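Local coordinates for uroporphyrinogen III cosynthase (HemD) (Helicobacter pylori, PDB 3P9Z), which probably catalyses the cyclization of the linear tetrapyrrole hydroxymethylbilane to uroporphyrinogen III, a step of porphyrin biosynthesis, at residues P60-K63 with M64-I68; K147-T150 with L151-N155; T195-Y198 with L199-Q202. One frame throughout, in Å; residues are numbered along the deposited sequence.

Interaction 1: residues P60-K63 with M64-I68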
# COMPACT_ATOMS: atom_id res chain seq x y z
N PRO A 60 13.51 -4.77 -22.87
CA PRO A 60 14.88 -4.79 -22.34
C PRO A 60 15.06 -3.86 -21.13
O PRO A 60 15.96 -4.08 -20.33
CB PRO A 60 15.74 -4.30 -23.53
CG PRO A 60 14.78 -3.71 -24.52
CD PRO A 60 13.47 -4.43 -24.30
N LYS A 61 14.20 -2.85 -21.00
CA LYS A 61 14.27 -1.94 -19.85
C LYS A 61 14.02 -2.68 -18.53
O LYS A 61 14.69 -2.42 -17.54
CB LYS A 61 13.35 -0.72 -20.01
CG LYS A 61 13.70 0.42 -19.02
CD LYS A 61 12.81 1.65 -19.17
CE LYS A 61 13.22 2.51 -20.34
NZ LYS A 61 12.72 3.91 -20.25
N LEU A 62 13.09 -3.63 -18.55
CA LEU A 62 12.80 -4.44 -17.39
C LEU A 62 13.98 -5.34 -17.00
O LEU A 62 14.30 -5.47 -15.81
CB LEU A 62 11.53 -5.29 -17.60
CG LEU A 62 11.18 -6.30 -16.48
CD1 LEU A 62 10.98 -5.60 -15.12
CD2 LEU A 62 9.97 -7.12 -16.85
N LYS A 63 14.62 -5.97 -17.99
CA LYS A 63 15.80 -6.78 -17.74
C LYS A 63 16.89 -5.95 -17.07
O LYS A 63 17.48 -6.40 -16.08
CB LYS A 63 16.35 -7.44 -19.02
CG LYS A 63 15.44 -8.51 -19.65
CD LYS A 63 14.92 -9.55 -18.63
CE LYS A 63 16.04 -10.39 -17.99
NZ LYS A 63 15.72 -10.71 -16.56
N MSE A 64 17.14 -4.74 -17.59
CA MSE A 64 18.10 -3.80 -16.99
C MSE A 64 17.77 -3.57 -15.52
O MSE A 64 18.64 -3.64 -14.65
CB MSE A 64 18.08 -2.46 -17.74
CG MSE A 64 18.58 -2.50 -19.20
SE MSE A 64 18.07 -0.87 -20.18
CE MSE A 64 18.66 -1.41 -21.98
N LEU A 65 16.50 -3.24 -15.26
CA LEU A 65 16.02 -2.97 -13.91
C LEU A 65 16.16 -4.18 -12.98
O LEU A 65 16.48 -4.03 -11.79
CB LEU A 65 14.56 -2.50 -13.93
CG LEU A 65 14.25 -1.06 -14.36
CD1 LEU A 65 12.76 -0.90 -14.41
CD2 LEU A 65 14.84 -0.01 -13.43
N GLN A 66 15.92 -5.37 -13.52
CA GLN A 66 16.07 -6.60 -12.75
C GLN A 66 17.54 -6.90 -12.44
O GLN A 66 17.85 -7.77 -11.62
CB GLN A 66 15.42 -7.78 -13.47
CG GLN A 66 13.93 -7.89 -13.19
CD GLN A 66 13.18 -8.78 -14.18
OE1 GLN A 66 13.62 -8.98 -15.32
NE2 GLN A 66 12.05 -9.29 -13.76
N ASN A 67 18.43 -6.15 -13.11
CA ASN A 67 19.87 -6.32 -12.96
C ASN A 67 20.51 -5.31 -12.00
O ASN A 67 21.69 -5.42 -11.69
CB ASN A 67 20.54 -6.23 -14.33
CG ASN A 67 21.99 -6.69 -14.30
OD1 ASN A 67 22.30 -7.81 -13.86
ND2 ASN A 67 22.90 -5.83 -14.76
N ILE A 68 19.75 -4.32 -11.55
CA ILE A 68 20.27 -3.26 -10.68
C ILE A 68 19.94 -3.60 -9.23
O ILE A 68 18.76 -3.79 -8.89
CB ILE A 68 19.70 -1.87 -11.07
CG1 ILE A 68 20.07 -1.52 -12.51
CG2 ILE A 68 20.18 -0.78 -10.07
CD1 ILE A 68 19.26 -0.36 -13.13
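Lys63 and Gln66 meet through one side-chain hydrogen bond on the short helix 60-66. Lys63 NZ donates to Gln66 OE1 over 3.0 Å. The ammonium sits above the plane of the amide, 43° out of it. The bend of the lysine at chi2 (-49°) brings its CD to 3.6 Å from Gln66 OE1, and further bends at chi3 and chi4 carry NZ onto the oxygen. The other end of the amide, Gln66 NE2, makes a weak hydrogen bond to His84 O.

Backbone bonds hold the helix itself. Met64 N donates to Pro60 O, Leu65 N to Lys61 O and Gln66 N to Leu62 O, the last at 2.8 Å.

The Leu62 branch lies against the Gln66 amide, with Leu62 CG 3.8 Å from Gln66 OE1 and Leu62 CD1 close by. An apolar contact joins the selenomethionine Met64 to Pro60, but only one of its two conformers is described, so this pair is doubtful. Buried Leu65 packs on Leu41, Leu52 and Leu56.

The amide of Gln66 is therefore held at OE1 by Lys63 and only weakly at NE2 by the His84 carbonyl. The positive charge of Lys63 would probably polarise its C=O.

Interaction 2: residues K147-T150 with L151-N155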
# COMPACT_ATOMS: atom_id res chain seq x y z
N LYS A 147 -12.08 4.25 -6.95
CA LYS A 147 -12.92 3.69 -8.03
C LYS A 147 -14.12 4.59 -8.33
O LYS A 147 -14.62 5.29 -7.45
CB LYS A 147 -13.45 2.30 -7.67
CG LYS A 147 -12.42 1.22 -7.67
CD LYS A 147 -13.09 -0.14 -7.41
CE LYS A 147 -12.06 -1.24 -7.47
NZ LYS A 147 -12.69 -2.56 -7.17
N HIS A 148 -14.55 4.57 -9.58
CA HIS A 148 -15.76 5.26 -10.00
C HIS A 148 -16.84 4.20 -10.00
O HIS A 148 -16.92 3.43 -10.95
CB HIS A 148 -15.59 5.81 -11.42
CG HIS A 148 -14.75 7.05 -11.51
ND1 HIS A 148 -13.78 7.37 -10.58
CD2 HIS A 148 -14.72 8.04 -12.44
CE1 HIS A 148 -13.20 8.51 -10.93
NE2 HIS A 148 -13.75 8.93 -12.05
N LEU A 149 -17.64 4.13 -8.94
CA LEU A 149 -18.67 3.10 -8.84
C LEU A 149 -20.04 3.59 -9.28
O LEU A 149 -20.46 4.70 -8.91
CB LEU A 149 -18.77 2.54 -7.42
CG LEU A 149 -17.49 2.02 -6.75
CD1 LEU A 149 -17.69 1.99 -5.26
CD2 LEU A 149 -17.09 0.65 -7.30
N THR A 150 -20.73 2.75 -10.04
CA THR A 150 -22.09 3.04 -10.47
C THR A 150 -23.03 2.94 -9.27
O THR A 150 -22.66 2.40 -8.22
CB THR A 150 -22.58 2.02 -11.51
OG1 THR A 150 -22.71 0.75 -10.86
CG2 THR A 150 -21.60 1.91 -12.71
N LEU A 151 -24.24 3.48 -9.42
CA LEU A 151 -25.24 3.41 -8.35
C LEU A 151 -25.48 1.98 -7.93
O LEU A 151 -25.51 1.67 -6.73
CB LEU A 151 -26.56 4.01 -8.80
CG LEU A 151 -27.06 5.27 -8.11
CD1 LEU A 151 -28.57 5.32 -8.27
CD2 LEU A 151 -26.66 5.31 -6.62
N SER A 152 -25.66 1.12 -8.93
CA SER A 152 -25.91 -0.29 -8.71
C SER A 152 -24.77 -0.96 -7.94
O SER A 152 -25.03 -1.72 -7.01
CB SER A 152 -26.16 -1.00 -10.05
OG SER A 152 -26.21 -2.39 -9.85
N GLU A 153 -23.53 -0.67 -8.32
CA GLU A 153 -22.34 -1.17 -7.61
C GLU A 153 -22.34 -0.71 -6.14
O GLU A 153 -22.06 -1.51 -5.24
CB GLU A 153 -21.05 -0.78 -8.34
CG GLU A 153 -20.81 -1.56 -9.64
CD GLU A 153 -19.65 -1.01 -10.50
OE1 GLU A 153 -19.18 0.14 -10.28
OE2 GLU A 153 -19.19 -1.74 -11.41
N GLN A 154 -22.71 0.55 -5.90
CA GLN A 154 -22.76 1.09 -4.55
C GLN A 154 -23.76 0.38 -3.64
O GLN A 154 -23.43 0.03 -2.50
CB GLN A 154 -23.05 2.60 -4.57
CG GLN A 154 -21.89 3.43 -5.08
CD GLN A 154 -22.28 4.87 -5.34
OE1 GLN A 154 -22.91 5.51 -4.51
NE2 GLN A 154 -21.88 5.38 -6.51
N ASN A 155 -24.97 0.16 -4.16
CA ASN A 155 -26.03 -0.52 -3.39
C ASN A 155 -25.65 -1.94 -3.00
O ASN A 155 -25.94 -2.38 -1.89
CB ASN A 155 -27.36 -0.49 -4.15
CG ASN A 155 -27.81 0.93 -4.48
OD1 ASN A 155 -27.58 1.86 -3.70
ND2 ASN A 155 -28.45 1.11 -5.63
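The carboxylate of Glu153 and the amide of Gln154 are the flat groups that reach back to Leu149 and Thr150. Thr150 N meets Glu153 OE1 from above the carboxylate plane, 38° out of it, at 3.0 Å. Leu149 also touches this oxygen: its CA lies 3.3 Å from Glu153 OE1 and its CD2 3.7 Å. The side chains of Leu149 and Glu153 cross at about a right angle. Thr150 CG2 is a further neighbour of the carboxylate, 3.9 Å from Glu153 OE1.

The amide of Gln154 is used differently. Gln154 NE2 donates to Leu149 O over 2.9 Å, and that oxygen lies in the amide plane. Seen from the acceptor, the donor stands above the carbonyl plane of Leu149. Gln154 CG passes 4.0 Å from Leu149 CB, so the stem of the glutamine also packs on the leucine.

Thr150 is the N-cap of helix 151-157, and with Glu153 it forms a capping box. Each residue takes the backbone N-H of the other. Glu153 N donates to Thr150 OG1 over 3.0 Å, and the bond is nearly straight at 164°. OG1 stands between the backbone N and the carbonyl carbon of Thr150 (chi1 68°), which turns it toward the first turn of the helix. The glutamate stem is extended beyond CG, and this carries the carboxylate back to Thr150 N.

Gln154 N bonds to Thr150 O in the first helical turn. The cap follows strand 135-146. Just before it, Tyr179 OH is hydrogen-bonded to both Lys147 O and Leu149 N, while the side chain of Leu149 touches Leu23 of strand 19-28.

Interaction 3: residues T195-Y198 with L199-Q202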
# COMPACT_ATOMS: atom_id res chain seq x y z
N THR A 195 -4.31 4.88 10.67
CA THR A 195 -5.69 4.71 10.17
C THR A 195 -6.70 5.23 11.19
O THR A 195 -7.60 6.02 10.86
CB THR A 195 -5.98 3.24 9.87
OG1 THR A 195 -5.19 2.83 8.74
CG2 THR A 195 -7.49 3.01 9.58
N ALA A 196 -6.53 4.80 12.44
CA ALA A 196 -7.44 5.17 13.51
C ALA A 196 -7.50 6.68 13.74
O ALA A 196 -8.57 7.23 13.95
CB ALA A 196 -7.07 4.44 14.79
N LEU A 197 -6.34 7.34 13.68
CA LEU A 197 -6.29 8.78 13.94
C LEU A 197 -6.84 9.60 12.78
O LEU A 197 -7.39 10.70 12.97
CB LEU A 197 -4.86 9.22 14.34
CG LEU A 197 -4.39 8.65 15.69
CD1 LEU A 197 -2.91 8.94 15.97
CD2 LEU A 197 -5.25 9.19 16.83
N TYR A 198 -6.73 9.04 11.57
CA TYR A 198 -7.42 9.63 10.42
C TYR A 198 -8.94 9.55 10.62
O TYR A 198 -9.64 10.56 10.50
CB TYR A 198 -7.02 8.94 9.12
CG TYR A 198 -7.92 9.39 8.00
CD1 TYR A 198 -7.69 10.60 7.35
CD2 TYR A 198 -9.04 8.64 7.65
CE1 TYR A 198 -8.54 11.05 6.33
CE2 TYR A 198 -9.92 9.09 6.63
CZ TYR A 198 -9.65 10.28 5.98
OH TYR A 198 -10.48 10.72 4.99
N LEU A 199 -9.45 8.36 10.93
CA LEU A 199 -10.87 8.20 11.25
C LEU A 199 -11.35 9.14 12.37
O LEU A 199 -12.43 9.74 12.28
CB LEU A 199 -11.19 6.74 11.62
CG LEU A 199 -11.19 5.77 10.43
CD1 LEU A 199 -11.27 4.32 10.90
CD2 LEU A 199 -12.35 6.08 9.49
N GLN A 200 -10.55 9.27 13.42
CA GLN A 200 -10.92 10.13 14.54
C GLN A 200 -10.98 11.62 14.13
O GLN A 200 -11.82 12.37 14.62
CB GLN A 200 -9.91 9.90 15.67
CG GLN A 200 -10.11 10.75 16.89
CD GLN A 200 -9.09 10.41 17.96
OE1 GLN A 200 -8.92 9.24 18.35
NE2 GLN A 200 -8.39 11.43 18.45
N GLU A 201 -10.10 12.02 13.21
CA GLU A 201 -10.14 13.36 12.62
C GLU A 201 -11.49 13.58 11.94
O GLU A 201 -12.04 14.68 11.95
CB GLU A 201 -8.97 13.53 11.62
CG GLU A 201 -9.01 14.82 10.75
CD GLU A 201 -7.89 14.89 9.70
OE1 GLU A 201 -7.10 13.92 9.58
OE2 GLU A 201 -7.79 15.92 9.00
N GLN A 202 -12.03 12.50 11.36
CA GLN A 202 -13.33 12.54 10.69
C GLN A 202 -14.48 12.40 11.69
O GLN A 202 -15.63 12.32 11.29
CB GLN A 202 -13.42 11.44 9.61
CG GLN A 202 -12.27 11.41 8.57
CD GLN A 202 -11.95 12.77 7.94
OE1 GLN A 202 -10.84 13.27 8.05
NE2 GLN A 202 -12.93 13.37 7.28
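Tyr198 and Gln202 meet at the C-terminal end of helix 193-201, the helix of a beta-alpha-beta unit between strands 187-190 and 206-208. Four successive carbonyls are satisfied by the backbone N-H four residues on. Thr195 O accepts from Leu199 N at 3.0 Å, and this bond is almost straight at 176°. Ala196 O accepts from Gln200 N at 2.9 Å. Leu197 O takes Glu201 N, which lies above its carbonyl plane. Tyr198 O takes Gln202 N at 3.2 Å, where the N-H...O angle falls to 142°. Gln202 N has a second, weak bond to Leu199 O. These N-H groups are thus satisfied within the helix, though the bonds are more bent at its end than at Thr195.

The side chains add contacts of other kinds. The tyrosine ring is placed by CG standing opposite the backbone N, which brings the ring alongside the last turn. The bend of Gln202 at chi2 turns its amide along the ring. The two planes are close to parallel, and Gln202 OE1 lies 3.6 Å from Tyr198 CE1. Glu201 comes to the ring obliquely through OE1.

Leu197 and Gln200 run side by side on an exposed part of the helix. Leu199 is buried, packed on Phe167, Ala173 and Ser190. Ala196 meets Ser206 and Ile208. Tyr198 itself rests on Ile170, Ala173 and Lys174 of helix 170-179. With CG anti to its own carbonyl carbon (chi1 -53°), Gln202 lays that atom over one face of the ring, offset toward the rim. This is a CH-pi contact, with Gln202 CG 4.1 Å from the centroid of the Tyr198 ring.

The three contacts are local and follow one another along the chain. None touches another. Interaction 1 is remote from the others: its centre lies about 39 Å from that of interaction 2 and about 40 Å from that of interaction 3. Interactions 1 and 3 sit on opposite sides of the chain's centre. Interactions 2 and 3 are closer, with centres about 24 Å apart and nearest atoms about 14 Å apart. In kind, 147-155 starts a helix, whereas 60-68 and 195-202 lie mostly within one. Helix 170-179 links two of them: its Tyr179 meets interaction 2, and its Ala173 meets interaction 3.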